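Local coordinates for tailspike protein (Siphovirus 9NA, PDB 3RIQ), which probably recognises and cleaves Salmonella lipopolysaccharide as a receptor-binding endorhamnosidase of the phage tail, at residues H434-A446 with N452-A464. Numbering follows the deposited sequence.
Sequences HGENAMTLSMRPA and NPSLVLTADCQVA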
loop_
_atom_site.group_PDB
_atom_site.type_symbol
_atom_site.label_atom_id
_atom_site.label_comp_id
_atom_site.label_asym_id
_atom_site.label_seq_id
_atom_site.Cartn_x
_atom_site.Cartn_y
_atom_site.Cartn_z
ATOM N N HIS A 434 -5.743 23.247 -18.398
ATOM C CA HIS A 434 -6.126 24.093 -17.251
ATOM C C HIS A 434 -7.489 24.741 -17.455
ATOM O O HIS A 434 -7.873 25.037 -18.585
ATOM C CB HIS A 434 -5.052 25.180 -17.005
ATOM C CG HIS A 434 -4.960 25.632 -15.582
ATOM N ND1 HIS A 434 -5.887 26.458 -14.991
ATOM C CD2 HIS A 434 -4.067 25.317 -14.611
ATOM C CE1 HIS A 434 -5.557 26.661 -13.728
ATOM N NE2 HIS A 434 -4.461 25.971 -13.469
ATOM N N GLY A 435 -8.222 24.952 -16.358
ATOM C CA GLY A 435 -9.499 25.673 -16.398
ATOM C C GLY A 435 -9.346 27.159 -16.728
ATOM O O GLY A 435 -10.206 27.737 -17.419
ATOM N N GLU A 436 -8.278 27.783 -16.245
ATOM C CA GLU A 436 -8.005 29.199 -16.535
ATOM C C GLU A 436 -7.702 29.415 -18.018
ATOM O O GLU A 436 -7.299 28.489 -18.715
ATOM C CB GLU A 436 -6.838 29.722 -15.674
ATOM C CG GLU A 436 -7.201 29.930 -14.203
ATOM C CD GLU A 436 -5.998 30.170 -13.305
ATOM O OE1 GLU A 436 -4.907 30.492 -13.806
ATOM O OE2 GLU A 436 -6.160 30.066 -12.075
ATOM N N ASN A 437 -7.884 30.645 -18.490
ATOM C CA ASN A 437 -7.667 30.948 -19.912
ATOM C C ASN A 437 -6.225 30.940 -20.371
ATOM O O ASN A 437 -5.968 30.729 -21.551
ATOM C CB ASN A 437 -8.330 32.271 -20.308
ATOM C CG ASN A 437 -9.846 32.190 -20.275
ATOM O OD1 ASN A 437 -10.460 31.158 -20.614
ATOM N ND2 ASN A 437 -10.468 33.290 -19.878
ATOM N N ALA A 438 -5.287 31.113 -19.443
ATOM C CA ALA A 438 -3.876 31.021 -19.772
ATOM C C ALA A 438 -3.235 29.993 -18.870
ATOM O O ALA A 438 -3.682 29.798 -17.738
ATOM C CB ALA A 438 -3.190 32.385 -19.611
ATOM N N MET A 439 -2.191 29.338 -19.361
ATOM C CA MET A 439 -1.424 28.418 -18.523
ATOM C C MET A 439 0.032 28.499 -18.917
ATOM O O MET A 439 0.362 29.065 -19.976
ATOM C CB MET A 439 -1.980 26.985 -18.578
ATOM C CG MET A 439 -1.648 26.203 -19.853
ATOM S SD MET A 439 -2.437 24.554 -19.799
ATOM C CE MET A 439 -1.568 23.772 -18.417
ATOM N N THR A 440 0.906 27.969 -18.053
ATOM C CA THR A 440 2.332 28.221 -18.168
ATOM C C THR A 440 3.220 27.015 -17.907
ATOM O O THR A 440 2.854 26.117 -17.147
ATOM C CB THR A 440 2.796 29.325 -17.185
ATOM O OG1 THR A 440 2.299 29.047 -15.871
ATOM C CG2 THR A 440 2.342 30.729 -17.634
ATOM N N LEU A 441 4.389 27.020 -18.553
ATOM C CA LEU A 441 5.569 26.275 -18.103
ATOM C C LEU A 441 6.558 27.294 -17.553
ATOM O O LEU A 441 6.982 28.210 -18.291
ATOM C CB LEU A 441 6.252 25.543 -19.284
ATOM C CG LEU A 441 7.738 25.138 -19.034
ATOM C CD1 LEU A 441 7.851 24.047 -18.003
ATOM C CD2 LEU A 441 8.398 24.701 -20.329
ATOM N N SER A 442 6.926 27.147 -16.274
ATOM C CA SER A 442 7.896 28.038 -15.644
ATOM C C SER A 442 9.088 27.214 -15.186
ATOM O O SER A 442 8.897 26.078 -14.697
ATOM C CB SER A 442 7.296 28.775 -14.452
ATOM O OG SER A 442 6.090 29.430 -14.795
ATOM N N MET A 443 10.292 27.770 -15.329
ATOM C CA MET A 443 11.520 27.085 -14.888
ATOM C C MET A 443 12.294 28.017 -13.983
ATOM O O MET A 443 12.567 29.168 -14.361
ATOM C CB MET A 443 12.374 26.617 -16.070
ATOM C CG MET A 443 11.552 25.788 -17.067
ATOM S SD MET A 443 12.265 25.425 -18.701
ATOM C CE MET A 443 13.880 25.132 -18.260
ATOM N N ARG A 444 12.588 27.524 -12.775
ATOM C CA ARG A 444 13.273 28.324 -11.724
ATOM C C ARG A 444 14.576 27.624 -11.283
ATOM O O ARG A 444 14.638 27.012 -10.200
ATOM C CB ARG A 444 12.329 28.620 -10.530
ATOM C CG ARG A 444 12.877 29.651 -9.498
ATOM C CD ARG A 444 11.828 30.034 -8.427
ATOM N NE ARG A 444 11.469 28.857 -7.630
ATOM C CZ ARG A 444 12.174 28.414 -6.584
ATOM N NH1 ARG A 444 13.243 29.103 -6.144
ATOM N NH2 ARG A 444 11.802 27.280 -5.983
ATOM N N PRO A 445 15.621 27.694 -12.138
ATOM C CA PRO A 445 16.973 27.302 -11.686
ATOM C C PRO A 445 17.524 28.264 -10.631
ATOM O O PRO A 445 16.874 29.269 -10.298
ATOM C CB PRO A 445 17.806 27.369 -12.945
ATOM C CG PRO A 445 17.131 28.421 -13.806
ATOM C CD PRO A 445 15.627 28.261 -13.504
ATOM N N ALA A 446 18.684 27.934 -10.059
ATOM C CA ALA A 446 19.207 28.678 -8.906
ATOM C C ALA A 446 18.123 28.794 -7.830
ATOM O O ALA A 446 17.860 29.883 -7.306
ATOM C CB ALA A 446 19.723 30.082 -9.339
ATOM N N ASN A 452 11.745 34.396 -8.557
ATOM C CA ASN A 452 11.059 34.374 -9.844
ATOM C C ASN A 452 11.702 33.410 -10.834
ATOM O O ASN A 452 12.911 33.149 -10.757
ATOM C CB ASN A 452 11.059 35.792 -10.456
ATOM C CG ASN A 452 10.417 36.815 -9.547
ATOM O OD1 ASN A 452 11.084 37.764 -9.080
ATOM N ND2 ASN A 452 9.132 36.621 -9.255
ATOM N N PRO A 453 10.900 32.871 -11.768
ATOM C CA PRO A 453 11.430 31.914 -12.745
ATOM C C PRO A 453 12.352 32.573 -13.774
ATOM O O PRO A 453 12.163 33.732 -14.105
ATOM C CB PRO A 453 10.152 31.329 -13.402
ATOM C CG PRO A 453 9.099 32.404 -13.229
ATOM C CD PRO A 453 9.426 33.000 -11.857
ATOM N N SER A 454 13.335 31.823 -14.272
ATOM C CA SER A 454 14.228 32.330 -15.311
ATOM C C SER A 454 13.595 32.210 -16.708
ATOM O O SER A 454 14.022 32.874 -17.650
ATOM C CB SER A 454 15.571 31.581 -15.267
ATOM O OG SER A 454 16.366 32.009 -14.146
ATOM N N LEU A 455 12.554 31.392 -16.838
ATOM C CA LEU A 455 11.883 31.176 -18.128
ATOM C C LEU A 455 10.402 30.991 -17.879
ATOM O O LEU A 455 10.036 30.226 -16.981
ATOM C CB LEU A 455 12.460 29.929 -18.819
ATOM C CG LEU A 455 11.935 29.497 -20.199
ATOM C CD1 LEU A 455 12.999 28.652 -20.909
ATOM C CD2 LEU A 455 10.590 28.735 -20.119
ATOM N N VAL A 456 9.557 31.678 -18.645
ATOM C CA VAL A 456 8.123 31.397 -18.645
ATOM C C VAL A 456 7.628 31.272 -20.080
ATOM O O VAL A 456 7.841 32.186 -20.906
ATOM C CB VAL A 456 7.310 32.517 -17.944
ATOM C CG1 VAL A 456 5.838 32.163 -17.987
ATOM C CG2 VAL A 456 7.793 32.738 -16.496
ATOM N N LEU A 457 7.033 30.125 -20.396
ATOM C CA LEU A 457 6.372 29.865 -21.675
ATOM C C LEU A 457 4.851 29.851 -21.428
ATOM O O LEU A 457 4.382 29.077 -20.601
ATOM C CB LEU A 457 6.819 28.498 -22.213
ATOM C CG LEU A 457 6.197 27.965 -23.519
ATOM C CD1 LEU A 457 6.665 28.805 -24.744
ATOM C CD2 LEU A 457 6.499 26.473 -23.716
ATOM N N THR A 458 4.101 30.691 -22.134
ATOM C CA THR A 458 2.675 30.878 -21.849
ATOM C C THR A 458 1.825 30.501 -23.058
ATOM O O THR A 458 2.149 30.888 -24.201
ATOM C CB THR A 458 2.384 32.365 -21.509
ATOM O OG1 THR A 458 3.240 32.785 -20.433
ATOM C CG2 THR A 458 0.919 32.565 -21.123
ATOM N N ALA A 459 0.763 29.747 -22.804
ATOM C CA ALA A 459 -0.305 29.480 -23.776
ATOM C C ALA A 459 -1.488 30.299 -23.306
ATOM O O ALA A 459 -2.009 30.037 -22.219
ATOM C CB ALA A 459 -0.676 28.014 -23.716
ATOM N N ASP A 460 -1.924 31.283 -24.100
ATOM C CA ASP A 460 -2.996 32.165 -23.641
ATOM C C ASP A 460 -4.173 32.071 -24.596
ATOM O O ASP A 460 -4.093 32.578 -25.724
ATOM C CB ASP A 460 -2.460 33.607 -23.545
ATOM C CG ASP A 460 -3.493 34.595 -23.012
ATOM O OD1 ASP A 460 -3.062 35.616 -22.427
ATOM O OD2 ASP A 460 -4.715 34.371 -23.169
ATOM N N CYS A 461 -5.264 31.439 -24.157
ATOM C CA CYS A 461 -6.424 31.232 -25.023
ATOM C C CYS A 461 -7.294 32.470 -25.055
ATOM O O CYS A 461 -7.798 32.911 -24.024
ATOM C CB CYS A 461 -7.251 30.039 -24.539
ATOM S SG CYS A 461 -8.734 29.755 -25.574
ATOM N N GLN A 462 -7.417 33.041 -26.256
ATOM C CA GLN A 462 -8.191 34.253 -26.486
ATOM C C GLN A 462 -9.615 33.990 -26.946
ATOM O O GLN A 462 -10.517 34.816 -26.678
ATOM C CB GLN A 462 -7.464 35.153 -27.505
ATOM C CG GLN A 462 -6.189 35.735 -26.965
ATOM C CD GLN A 462 -6.454 36.703 -25.833
ATOM O OE1 GLN A 462 -7.043 37.759 -26.041
ATOM N NE2 GLN A 462 -6.048 36.330 -24.619
ATOM N N VAL A 463 -9.818 32.894 -27.670
ATOM C CA VAL A 463 -11.184 32.444 -28.045
ATOM C C VAL A 463 -11.292 30.960 -27.672
ATOM O O VAL A 463 -10.546 30.131 -28.206
ATOM C CB VAL A 463 -11.507 32.689 -29.551
ATOM C CG1 VAL A 463 -12.882 32.090 -29.927
ATOM C CG2 VAL A 463 -11.478 34.218 -29.906
ATOM N N ALA A 464 -12.202 30.645 -26.749
ATOM C CA ALA A 464 -12.391 29.285 -26.247
ATOM C C ALA A 464 -13.682 28.776 -26.848
ATOM O O ALA A 464 -14.721 28.759 -26.178
ATOM C CB ALA A 464 -12.501 29.281 -24.708
HETATM O O HOH W 1 15.113 31.274 -11.690
#
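M443 and L455 sit opposite each other near one end of an antiparallel hairpin whose two arms show how a regular pairing can be ended by a bulge. Along 438-444 and 455-461 the hydrogen-bonded pairs are M439 with A459, L441 with L457 and M443 with L455; the bond from L457 N to L441 O, at 2.8 Å, is close to straight (172°). At M443 O the regularity breaks: S454 N donates to it at 2.8 Å, whereas L455 N reaches it only weakly. One carbonyl thus serves two consecutive residues.

The partly exposed face includes T440, S442, V456 and T458. Here T440 can be followed outward: CB lies 3.8 Å from L457 O, and CG2, turned anti to the carbonyl carbon, touches T458 OG1 at 3.6 Å and V456 CG1 at 3.8 Å. The two threonines run side by side, while the valine comes to the same methyl at a slant. On the buried face M443, with CG anti to its carbonyl carbon (chi1 -52°) and chi2 extended, lies alongside L455 and brings SD against both its methyls, at 4.0 Å from CD2; the chain bends only beyond the sulfur.

Beside the bulge, at the loop end of the hairpin, a water gives its hydrogens to P445 O and N452 O and accepts from S454 OG, bridging the two arms. Strand 470-479 continues the sheet beside 455-461, and L441 to R444 pair in parallel with a strand of the second subunit. M439 and A459 pack on M443 of the third subunit. The arrangement is a beta hairpin with a classic beta bulge, built into an intersubunit sheet of the trimeric tailspike, beyond its right-handed parallel beta-helix.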